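Transcriptional regulator, Crp/Fnr family (Eubacterium rectale ATCC 33656, PDB 3DV8) probably acts as a Crp/Fnr-type transcription factor, pairing a cyclic nucleotide-binding-type domain with a helix-turn-helix domain expected to bind DNA. Local coordinates at residues Phe8-Trp11 with Asn12-Thr16; Lys146-Asp149 with Lys150-Ser154; Leu179-His182 with Arg183-Thr187. One frame throughout, in Å; residues are numbered along the deposited sequence.

Contact 1: Phe8-Trp11 with Asn12-Thr16; sequences FPLW and NDLNT
Leu14 reaches back to Phe8, Leu10 and Trp11, and the apolar part of the contact is built around it. Its two methyl branches divide the work. CD1 lies near the plane of the Phe8 ring and meets its edge at CE2, 3.8 Å away, while CD2 approaches CG of Leu10 at 4.1 Å. CD1 also comes within 4.3 Å of CE3 in the Trp11 indole, at an oblique approach. With Leu14 CG standing anti to its own carbonyl carbon (chi1 -62°), the fork is turned back toward the preceding turn. Leu10 adds a second layer: its CB sits 3.7 Å above one face of the Phe8 ring, offset toward the rim.

The polar part is backbone only. Residues 9 to 11 have helical phi/psi but lack the bonding of a regular helix, and this short turn just before helix 16-23 is held by few bonds. Leu14 N donates to Trp11 O at 3.3 Å. Weak bonds reach Leu10 O from Leu14 N and from Asp13 N, both with N-H...O angles of 127°. Leu14 then turns extended (psi 151°), and Asn15 follows as N-cap, its OD1 accepting from Gln18 N. An alanine in place of Leu14 would probably leave the Phe8 ring edge and Leu10 CG without their methyl partners and open a gap beneath the turn.

Outside the turn, Leu10 and Leu14 both rest on Val121 of helix 119-145, Phe8 lies on Met77 of strand 77-78, and Trp11 extends over Lys19 and Ser23 of helix 16-23.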
ATOM      1  N   PHE A   8     -23.182  10.421   1.305  1.00 76.24           N
ATOM      2  CA  PHE A   8     -22.863   9.149   1.955  1.00 75.39           C
ATOM      3  C   PHE A   8     -23.653   8.051   1.205  1.00 74.67           C
ATOM      4  O   PHE A   8     -24.863   7.905   1.434  1.00 74.41           O
ATOM      5  CB  PHE A   8     -23.259   9.281   3.437  1.00 75.51           C
ATOM      6  CG  PHE A   8     -22.876   8.112   4.309  1.00 74.65           C
ATOM      7  CD1 PHE A   8     -21.543   7.722   4.437  1.00 73.72           C
ATOM      8  CD2 PHE A   8     -23.838   7.460   5.080  1.00 74.20           C
ATOM      9  CE1 PHE A   8     -21.183   6.651   5.276  1.00 73.87           C
ATOM     10  CE2 PHE A   8     -23.493   6.397   5.923  1.00 75.24           C
ATOM     11  CZ  PHE A   8     -22.157   5.994   6.025  1.00 74.99           C
ATOM     12  N   PRO A   9     -22.982   7.289   0.298  1.00 73.81           N
ATOM     13  CA  PRO A   9     -23.676   6.271  -0.527  1.00 73.11           C
ATOM     14  C   PRO A   9     -24.164   5.026   0.235  1.00 72.12           C
ATOM     15  O   PRO A   9     -25.059   4.328  -0.247  1.00 72.46           O
ATOM     16  CB  PRO A   9     -22.627   5.902  -1.586  1.00 73.41           C
ATOM     17  CG  PRO A   9     -21.349   6.106  -0.914  1.00 74.08           C
ATOM     18  CD  PRO A   9     -21.530   7.271   0.034  1.00 73.69           C
ATOM     19  N   LEU A  10     -23.575   4.767   1.402  1.00 70.80           N
ATOM     20  CA  LEU A  10     -23.992   3.677   2.300  1.00 69.74           C
ATOM     21  C   LEU A  10     -25.359   3.941   2.991  1.00 68.41           C
ATOM     22  O   LEU A  10     -25.977   3.001   3.492  1.00 67.80           O
ATOM     23  CB  LEU A  10     -22.898   3.470   3.358  1.00 69.72           C
ATOM     24  CG  LEU A  10     -22.975   2.354   4.395  1.00 70.61           C
ATOM     25  CD1 LEU A  10     -23.072   0.972   3.743  1.00 69.41           C
ATOM     26  CD2 LEU A  10     -21.743   2.471   5.289  1.00 69.58           C
ATOM     27  N   TRP A  11     -25.808   5.206   3.008  1.00 67.13           N
ATOM     28  CA  TRP A  11     -27.070   5.645   3.640  1.00 66.45           C
ATOM     29  C   TRP A  11     -28.321   4.850   3.258  1.00 65.97           C
ATOM     30  O   TRP A  11     -29.128   4.519   4.134  1.00 66.20           O
ATOM     31  CB  TRP A  11     -27.330   7.135   3.349  1.00 65.47           C
ATOM     32  CG  TRP A  11     -28.480   7.712   4.126  1.00 64.66           C
ATOM     33  CD1 TRP A  11     -29.779   7.845   3.702  1.00 64.15           C
ATOM     34  CD2 TRP A  11     -28.440   8.215   5.465  1.00 63.34           C
ATOM     35  NE1 TRP A  11     -30.547   8.412   4.693  1.00 63.82           N
ATOM     36  CE2 TRP A  11     -29.754   8.651   5.786  1.00 64.69           C
ATOM     37  CE3 TRP A  11     -27.425   8.345   6.430  1.00 61.60           C
ATOM     38  CZ2 TRP A  11     -30.077   9.213   7.033  1.00 63.95           C
ATOM     39  CZ3 TRP A  11     -27.742   8.902   7.670  1.00 62.84           C
ATOM     40  CH2 TRP A  11     -29.061   9.332   7.959  1.00 64.02           C
ATOM     41  N   ASN A  12     -28.487   4.577   1.963  1.00 65.15           N
ATOM     42  CA  ASN A  12     -29.640   3.790   1.466  1.00 64.28           C
ATOM     43  C   ASN A  12     -29.598   2.335   1.933  1.00 62.30           C
ATOM     44  O   ASN A  12     -30.642   1.705   2.051  1.00 61.72           O
ATOM     45  CB  ASN A  12     -29.732   3.838  -0.058  1.00 64.07           C
ATOM     46  CG  ASN A  12     -30.032   5.224  -0.572  1.00 64.27           C
ATOM     47  OD1 ASN A  12     -29.167   5.883  -1.156  1.00 62.96           O
ATOM     48  ND2 ASN A  12     -31.243   5.699  -0.314  1.00 61.41           N
ATOM     49  N   ASP A  13     -28.389   1.824   2.190  1.00 60.79           N
ATOM     50  CA  ASP A  13     -28.174   0.471   2.710  1.00 59.18           C
ATOM     51  C   ASP A  13     -28.369   0.374   4.248  1.00 58.77           C
ATOM     52  O   ASP A  13     -28.608  -0.728   4.752  1.00 59.24           O
ATOM     53  CB  ASP A  13     -26.782  -0.051   2.303  1.00 59.50           C
ATOM     54  CG  ASP A  13     -26.588  -0.111   0.778  1.00 60.18           C
ATOM     55  OD1 ASP A  13     -27.473  -0.658   0.075  1.00 56.20           O
ATOM     56  OD2 ASP A  13     -25.535   0.374   0.290  1.00 61.96           O
ATOM     57  N   LEU A  14     -28.281   1.495   4.981  1.00 57.52           N
ATOM     58  CA  LEU A  14     -28.481   1.502   6.452  1.00 56.18           C
ATOM     59  C   LEU A  14     -29.956   1.377   6.848  1.00 55.28           C
ATOM     60  O   LEU A  14     -30.835   1.818   6.106  1.00 55.99           O
ATOM     61  CB  LEU A  14     -27.929   2.788   7.093  1.00 56.09           C
ATOM     62  CG  LEU A  14     -26.438   3.108   7.003  1.00 55.80           C
ATOM     63  CD1 LEU A  14     -26.176   4.424   7.717  1.00 55.46           C
ATOM     64  CD2 LEU A  14     -25.570   1.998   7.586  1.00 55.10           C
ATOM     65  N   ASN A  15     -30.210   0.784   8.021  1.00 53.64           N
ATOM     66  CA  ASN A  15     -31.578   0.681   8.591  1.00 52.31           C
ATOM     67  C   ASN A  15     -31.926   1.949   9.391  1.00 51.70           C
ATOM     68  O   ASN A  15     -31.094   2.847   9.496  1.00 51.96           O
ATOM     69  CB  ASN A  15     -31.775  -0.623   9.401  1.00 50.77           C
ATOM     70  CG  ASN A  15     -30.829  -0.772  10.602  1.00 47.58           C
ATOM     71  OD1 ASN A  15     -30.438   0.191  11.248  1.00 46.11           O
ATOM     72  ND2 ASN A  15     -30.489  -2.010  10.915  1.00 41.72           N
ATOM     73  N   THR A  16     -33.143   2.026   9.934  1.00 51.27           N
ATOM     74  CA  THR A  16     -33.589   3.179  10.746  1.00 50.87           C
ATOM     75  C   THR A  16     -32.674   3.430  11.952  1.00 50.48           C
ATOM     76  O   THR A  16     -32.208   4.557  12.149  1.00 50.14           O
ATOM     77  CB  THR A  16     -35.054   3.003  11.243  1.00 50.75           C
ATOM     78  OG1 THR A  16     -35.931   2.918  10.119  1.00 49.18           O
ATOM     79  CG2 THR A  16     -35.497   4.176  12.120  1.00 51.22           C
TER

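Contact 2: Lys146-Asp149 with Lys150-Ser154; sequences KSLD and KRVAS
Ser147, Asp149 and Lys150 form a small polar cluster at the start of helix 148-163. Lys150 NZ donates to Ser147 OG at 3.1 Å, and the same hydroxyl donates to Asp149 OD1 at 2.7 Å, so OG serves once as acceptor and once as donor. A water closes the circuit, donating a hydrogen bond to Asp149 OD2 and accepting one from Lys150 NZ at 2.9 Å. The lysine chain bends at chi3 (-100°) and chi4, which brings NZ back to Ser147 OG; its charge stays 4.5 Å from Asp149 OD1, beyond a salt bridge. Ser147 occupies the N-cap position, yet its side chain is spent on this cluster and makes no capping bond. The positive end of the helix would probably favour the charged form of the Asp149 carboxylate.

The backbone bonds start the helix. Arg151 N meets Ser147 O at 3.1 Å, Val152 N bonds to Leu148 O at 2.9 Å, and Ala153 N to Asp149 O at 3.0 Å.

Apolar contact is lighter: Leu148 CG touches Val152 CG2 at 4.2 Å, one turn along. Separately, Leu148 CD1 makes an oblique van der Waals approach to NH1 of the Arg151 guanidinium.

This turn starts helix 148-163, shortly after the long helix 119-145. Arg151 NE bonds Gln142 OE1 of that long helix, and NH2 probably bonds Leu179 O at the end of helix 172-179, while Lys146 NZ is held by Gln218 O. Leu148 packs on Val185 and Met189 of helix 183-195, and Ala153 on Leu214 and Leu217 of helix 211-219.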
ATOM      1  N   LYS A 146       8.783   4.979 -12.620  1.00 64.15           N
ATOM      2  CA  LYS A 146       8.923   6.306 -13.248  1.00 63.40           C
ATOM      3  C   LYS A 146       9.970   7.213 -12.581  1.00 61.95           C
ATOM      4  O   LYS A 146       9.943   7.418 -11.374  1.00 61.45           O
ATOM      5  CB  LYS A 146       7.545   6.971 -13.382  1.00 63.55           C
ATOM      6  CG  LYS A 146       6.680   6.246 -14.454  1.00 65.64           C
ATOM      7  CD  LYS A 146       5.312   6.887 -14.703  1.00 65.54           C
ATOM      8  CE  LYS A 146       4.644   6.337 -15.979  1.00 66.95           C
ATOM      9  NZ  LYS A 146       5.364   6.733 -17.250  1.00 65.31           N
ATOM     10  N   SER A 147      10.903   7.729 -13.391  1.00 61.27           N
ATOM     11  CA  SER A 147      11.957   8.666 -12.946  1.00 60.20           C
ATOM     12  C   SER A 147      11.380  10.017 -12.482  1.00 59.24           C
ATOM     13  O   SER A 147      10.255  10.374 -12.836  1.00 57.94           O
ATOM     14  CB  SER A 147      12.991   8.875 -14.055  1.00 59.55           C
ATOM     15  OG  SER A 147      12.351   9.200 -15.271  1.00 56.90           O
ATOM     16  N   LEU A 148      12.185  10.763 -11.717  1.00 59.11           N
ATOM     17  CA  LEU A 148      11.750  12.009 -11.051  1.00 58.88           C
ATOM     18  C   LEU A 148      11.220  13.081 -12.005  1.00 58.88           C
ATOM     19  O   LEU A 148      10.227  13.730 -11.681  1.00 59.39           O
ATOM     20  CB  LEU A 148      12.842  12.569 -10.124  1.00 57.60           C
ATOM     21  CG  LEU A 148      12.469  13.704  -9.154  1.00 58.88           C
ATOM     22  CD1 LEU A 148      11.340  13.340  -8.192  1.00 53.07           C
ATOM     23  CD2 LEU A 148      13.704  14.121  -8.370  1.00 59.09           C
ATOM     24  N   ASP A 149      11.862  13.249 -13.163  1.00 58.83           N
ATOM     25  CA  ASP A 149      11.384  14.188 -14.199  1.00 59.03           C
ATOM     26  C   ASP A 149       9.933  13.867 -14.619  1.00 59.44           C
ATOM     27  O   ASP A 149       9.109  14.779 -14.746  1.00 60.07           O
ATOM     28  CB  ASP A 149      12.323  14.257 -15.438  1.00 59.33           C
ATOM     29  CG  ASP A 149      12.500  12.910 -16.160  1.00 61.33           C
ATOM     30  OD1 ASP A 149      12.457  11.847 -15.505  1.00 61.67           O
ATOM     31  OD2 ASP A 149      12.714  12.924 -17.390  1.00 63.42           O
ATOM     32  N   LYS A 150       9.621  12.579 -14.779  1.00 58.64           N
ATOM     33  CA  LYS A 150       8.273  12.147 -15.162  1.00 58.33           C
ATOM     34  C   LYS A 150       7.249  12.374 -14.056  1.00 58.03           C
ATOM     35  O   LYS A 150       6.116  12.778 -14.329  1.00 58.41           O
ATOM     36  CB  LYS A 150       8.272  10.686 -15.618  1.00 58.27           C
ATOM     37  CG  LYS A 150       9.102  10.477 -16.868  1.00 57.90           C
ATOM     38  CD  LYS A 150       8.849   9.145 -17.541  1.00 59.15           C
ATOM     39  CE  LYS A 150       9.884   8.099 -17.244  1.00 63.76           C
ATOM     40  NZ  LYS A 150      11.170   8.324 -18.003  1.00 59.04           N
ATOM     41  N   ARG A 151       7.670  12.160 -12.812  1.00 57.98           N
ATOM     42  CA  ARG A 151       6.807  12.340 -11.638  1.00 58.18           C
ATOM     43  C   ARG A 151       6.519  13.814 -11.351  1.00 58.28           C
ATOM     44  O   ARG A 151       5.406  14.143 -10.944  1.00 59.01           O
ATOM     45  CB  ARG A 151       7.402  11.624 -10.420  1.00 58.57           C
ATOM     46  CG  ARG A 151       7.494  10.114 -10.654  1.00 58.25           C
ATOM     47  CD  ARG A 151       8.110   9.341  -9.525  1.00 58.22           C
ATOM     48  NE  ARG A 151       7.330   9.487  -8.301  1.00 58.60           N
ATOM     49  CZ  ARG A 151       7.765   9.912  -7.108  1.00 57.65           C
ATOM     50  NH1 ARG A 151       9.051  10.165  -6.850  1.00 55.75           N
ATOM     51  NH2 ARG A 151       6.875  10.003  -6.117  1.00 61.44           N
ATOM     52  N   VAL A 152       7.517  14.683 -11.554  1.00 57.90           N
ATOM     53  CA  VAL A 152       7.342  16.137 -11.434  1.00 57.76           C
ATOM     54  C   VAL A 152       6.363  16.588 -12.533  1.00 58.02           C
ATOM     55  O   VAL A 152       5.400  17.295 -12.240  1.00 58.50           O
ATOM     56  CB  VAL A 152       8.693  16.929 -11.496  1.00 57.71           C
ATOM     57  CG1 VAL A 152       8.453  18.450 -11.508  1.00 53.62           C
ATOM     58  CG2 VAL A 152       9.588  16.550 -10.320  1.00 54.98           C
ATOM     59  N   ALA A 153       6.608  16.153 -13.776  1.00 57.98           N
ATOM     60  CA  ALA A 153       5.711  16.404 -14.918  1.00 57.64           C
ATOM     61  C   ALA A 153       4.268  15.967 -14.610  1.00 57.93           C
ATOM     62  O   ALA A 153       3.308  16.703 -14.871  1.00 59.08           O
ATOM     63  CB  ALA A 153       6.210  15.677 -16.144  1.00 57.17           C
ATOM     64  N   SER A 154       4.135  14.783 -14.030  1.00 57.72           N
ATOM     65  CA  SER A 154       2.833  14.231 -13.639  1.00 58.22           C
ATOM     66  C   SER A 154       2.132  15.058 -12.551  1.00 57.74           C
ATOM     67  O   SER A 154       0.916  15.260 -12.608  1.00 58.06           O
ATOM     68  CB  SER A 154       3.010  12.787 -13.153  1.00 58.64           C
ATOM     69  OG  SER A 154       1.758  12.188 -12.915  1.00 61.77           O
TER
HETATM   70  O   HOH W   1      12.816  10.533 -18.905  1.00 53.63           O

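Contact 3: Leu179-His182 with Arg183-Thr187; sequences LGSH and REVIT
His182 CG stands anti to the backbone N (chi1 -174°), which swings the imidazole forward along the chain until its edge meets Glu184: CB of Glu184 lies in the ring plane, 3.4 Å from ND1. Ile186 is turned differently, CG1 anti to its own carbonyl carbon (chi1 -62°), and this sends CD1 back toward the loop. There it reaches Ser181 CB at 3.9 Å and Leu179 CD1 at 4.1 Å, so one methyl bridges the last residue of helix 172-179 and the turn. Ser181 OG lies against Val185 CB at 3.7 Å, a van der Waals contact.

Two amides converge on His182 O at the head of helix 183-195. Ile186 N bonds to it at 3.1 Å, whereas the bond from Val185 N is weak. At the next carbonyl, Arg183 O accepts from both Thr187 N and Thr187 OG1.

Gly180 leaves helix 172-179 with positive phi (74°), consistent with the glycine common in the turn of a helix-turn-helix. As the second helix of that motif in a Crp-like domain, helix 183-195 is probably the DNA recognition helix. Its first turn carries a salt bridge, Arg183 NH2 to Glu184 OE1 at 3.4 Å, and Glu184 OE2 pairs with Arg188; this Arg-Glu-Arg spacing is consistent with the DNA-reading residues of Crp.

Around it, Ile186 packs on Ile175 and Ala176 of helix 172-179, Thr187 OG1 is also bonded to His172 ND1 of that helix, and Leu179 and Ser181 lean on Val152 and Leu148 of helix 148-163.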
ATOM      1  N   LEU A 179       6.265  14.465  -3.478  1.00 58.92           N
ATOM      2  CA  LEU A 179       6.971  13.387  -4.169  1.00 60.11           C
ATOM      3  C   LEU A 179       7.996  12.571  -3.366  1.00 60.86           C
ATOM      4  O   LEU A 179       8.511  11.586  -3.889  1.00 61.04           O
ATOM      5  CB  LEU A 179       7.681  13.983  -5.405  1.00 60.26           C
ATOM      6  CG  LEU A 179       6.824  14.767  -6.410  1.00 59.35           C
ATOM      7  CD1 LEU A 179       7.710  15.296  -7.516  1.00 57.14           C
ATOM      8  CD2 LEU A 179       5.698  13.922  -6.991  1.00 54.56           C
ATOM      9  N   GLY A 180       8.291  12.931  -2.117  1.00 61.03           N
ATOM     10  CA  GLY A 180       9.339  12.230  -1.370  1.00 61.16           C
ATOM     11  C   GLY A 180      10.741  12.594  -1.833  1.00 61.98           C
ATOM     12  O   GLY A 180      11.638  11.755  -1.757  1.00 62.75           O
ATOM     13  N   SER A 181      10.938  13.837  -2.289  1.00 62.34           N
ATOM     14  CA  SER A 181      12.235  14.339  -2.763  1.00 63.21           C
ATOM     15  C   SER A 181      12.730  15.475  -1.851  1.00 64.06           C
ATOM     16  O   SER A 181      12.106  15.757  -0.818  1.00 64.22           O
ATOM     17  CB  SER A 181      12.098  14.814  -4.210  1.00 63.14           C
ATOM     18  OG  SER A 181      13.371  15.098  -4.766  1.00 63.58           O
ATOM     19  N   HIS A 182      13.882  16.062  -2.194  1.00 65.50           N
ATOM     20  CA  HIS A 182      14.454  17.217  -1.470  1.00 65.78           C
ATOM     21  C   HIS A 182      14.246  18.466  -2.327  1.00 65.66           C
ATOM     22  O   HIS A 182      14.283  18.373  -3.550  1.00 65.20           O
ATOM     23  CB  HIS A 182      15.942  16.993  -1.162  1.00 66.92           C
ATOM     24  CG  HIS A 182      16.566  18.059  -0.307  1.00 67.86           C
ATOM     25  ND1 HIS A 182      17.356  19.066  -0.824  1.00 71.55           N
ATOM     26  CD2 HIS A 182      16.530  18.262   1.033  1.00 71.69           C
ATOM     27  CE1 HIS A 182      17.770  19.848   0.159  1.00 72.12           C
ATOM     28  NE2 HIS A 182      17.284  19.380   1.296  1.00 72.49           N
ATOM     29  N   ARG A 183      14.027  19.615  -1.673  1.00 66.32           N
ATOM     30  CA  ARG A 183      13.777  20.918  -2.338  1.00 66.75           C
ATOM     31  C   ARG A 183      14.803  21.262  -3.436  1.00 67.02           C
ATOM     32  O   ARG A 183      14.426  21.675  -4.543  1.00 67.65           O
ATOM     33  CB  ARG A 183      13.783  22.060  -1.311  1.00 66.07           C
ATOM     34  CG  ARG A 183      13.346  23.440  -1.874  1.00 67.53           C
ATOM     35  CD  ARG A 183      14.048  24.610  -1.196  1.00 68.94           C
ATOM     36  NE  ARG A 183      15.498  24.575  -1.450  1.00 72.84           N
ATOM     37  CZ  ARG A 183      16.137  25.078  -2.519  1.00 73.52           C
ATOM     38  NH1 ARG A 183      15.494  25.713  -3.507  1.00 76.06           N
ATOM     39  NH2 ARG A 183      17.466  24.953  -2.603  1.00 72.62           N
ATOM     40  N   GLU A 184      16.083  21.118  -3.093  1.00 66.74           N
ATOM     41  CA  GLU A 184      17.206  21.384  -3.999  1.00 65.19           C
ATOM     42  C   GLU A 184      17.105  20.563  -5.300  1.00 64.39           C
ATOM     43  O   GLU A 184      17.370  21.099  -6.377  1.00 64.15           O
ATOM     44  CB  GLU A 184      18.545  21.147  -3.272  1.00 66.42           C
ATOM     45  CG  GLU A 184      19.809  21.471  -4.079  1.00 69.48           C
ATOM     46  CD  GLU A 184      20.049  22.968  -4.316  1.00 79.52           C
ATOM     47  OE1 GLU A 184      20.482  23.650  -3.360  1.00 85.27           O
ATOM     48  OE2 GLU A 184      19.875  23.450  -5.469  1.00 82.48           O
ATOM     49  N   VAL A 185      16.714  19.290  -5.190  1.00 63.23           N
ATOM     50  CA  VAL A 185      16.526  18.407  -6.363  1.00 62.15           C
ATOM     51  C   VAL A 185      15.323  18.873  -7.206  1.00 61.62           C
ATOM     52  O   VAL A 185      15.381  18.834  -8.434  1.00 60.92           O
ATOM     53  CB  VAL A 185      16.354  16.901  -5.969  1.00 61.06           C
ATOM     54  CG1 VAL A 185      16.229  16.032  -7.200  1.00 58.27           C
ATOM     55  CG2 VAL A 185      17.529  16.414  -5.148  1.00 58.33           C
ATOM     56  N   ILE A 186      14.245  19.301  -6.538  1.00 61.78           N
ATOM     57  CA  ILE A 186      13.047  19.823  -7.210  1.00 61.78           C
ATOM     58  C   ILE A 186      13.403  21.128  -7.938  1.00 61.77           C
ATOM     59  O   ILE A 186      13.070  21.276  -9.110  1.00 62.16           O
ATOM     60  CB  ILE A 186      11.838  20.052  -6.227  1.00 61.57           C
ATOM     61  CG1 ILE A 186      11.373  18.743  -5.575  1.00 59.29           C
ATOM     62  CG2 ILE A 186      10.650  20.702  -6.948  1.00 61.23           C
ATOM     63  CD1 ILE A 186      10.859  17.675  -6.528  1.00 56.05           C
ATOM     64  N   THR A 187      14.089  22.050  -7.255  1.00 61.74           N
ATOM     65  CA  THR A 187      14.533  23.323  -7.872  1.00 61.99           C
ATOM     66  C   THR A 187      15.389  23.086  -9.123  1.00 62.35           C
ATOM     67  O   THR A 187      15.184  23.750 -10.136  1.00 62.38           O
ATOM     68  CB  THR A 187      15.331  24.193  -6.892  1.00 61.33           C
ATOM     69  OG1 THR A 187      14.565  24.362  -5.703  1.00 60.81           O
ATOM     70  CG2 THR A 187      15.641  25.564  -7.495  1.00 61.68           C
TER

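Along the chain the three contacts come in series; none nests in or crosses another, and each closes only a local turn. Contact 1 shapes the loop leading into helix 16-23 and lies against the long helix 119-145 and strand 77-78. At the far end of that long helix, contact 2 begins helix 148-163, its centre about 41 Å from that of contact 1 and on the opposite side of the chain's centre. Contact 3 makes the turn between helices 172-179 and 183-195. Contacts 2 and 3, their centres about 12 Å apart, touch directly and join three helices of the helix-turn-helix domain; contact 1 stays about 27 Å from contact 2 at the nearest atoms.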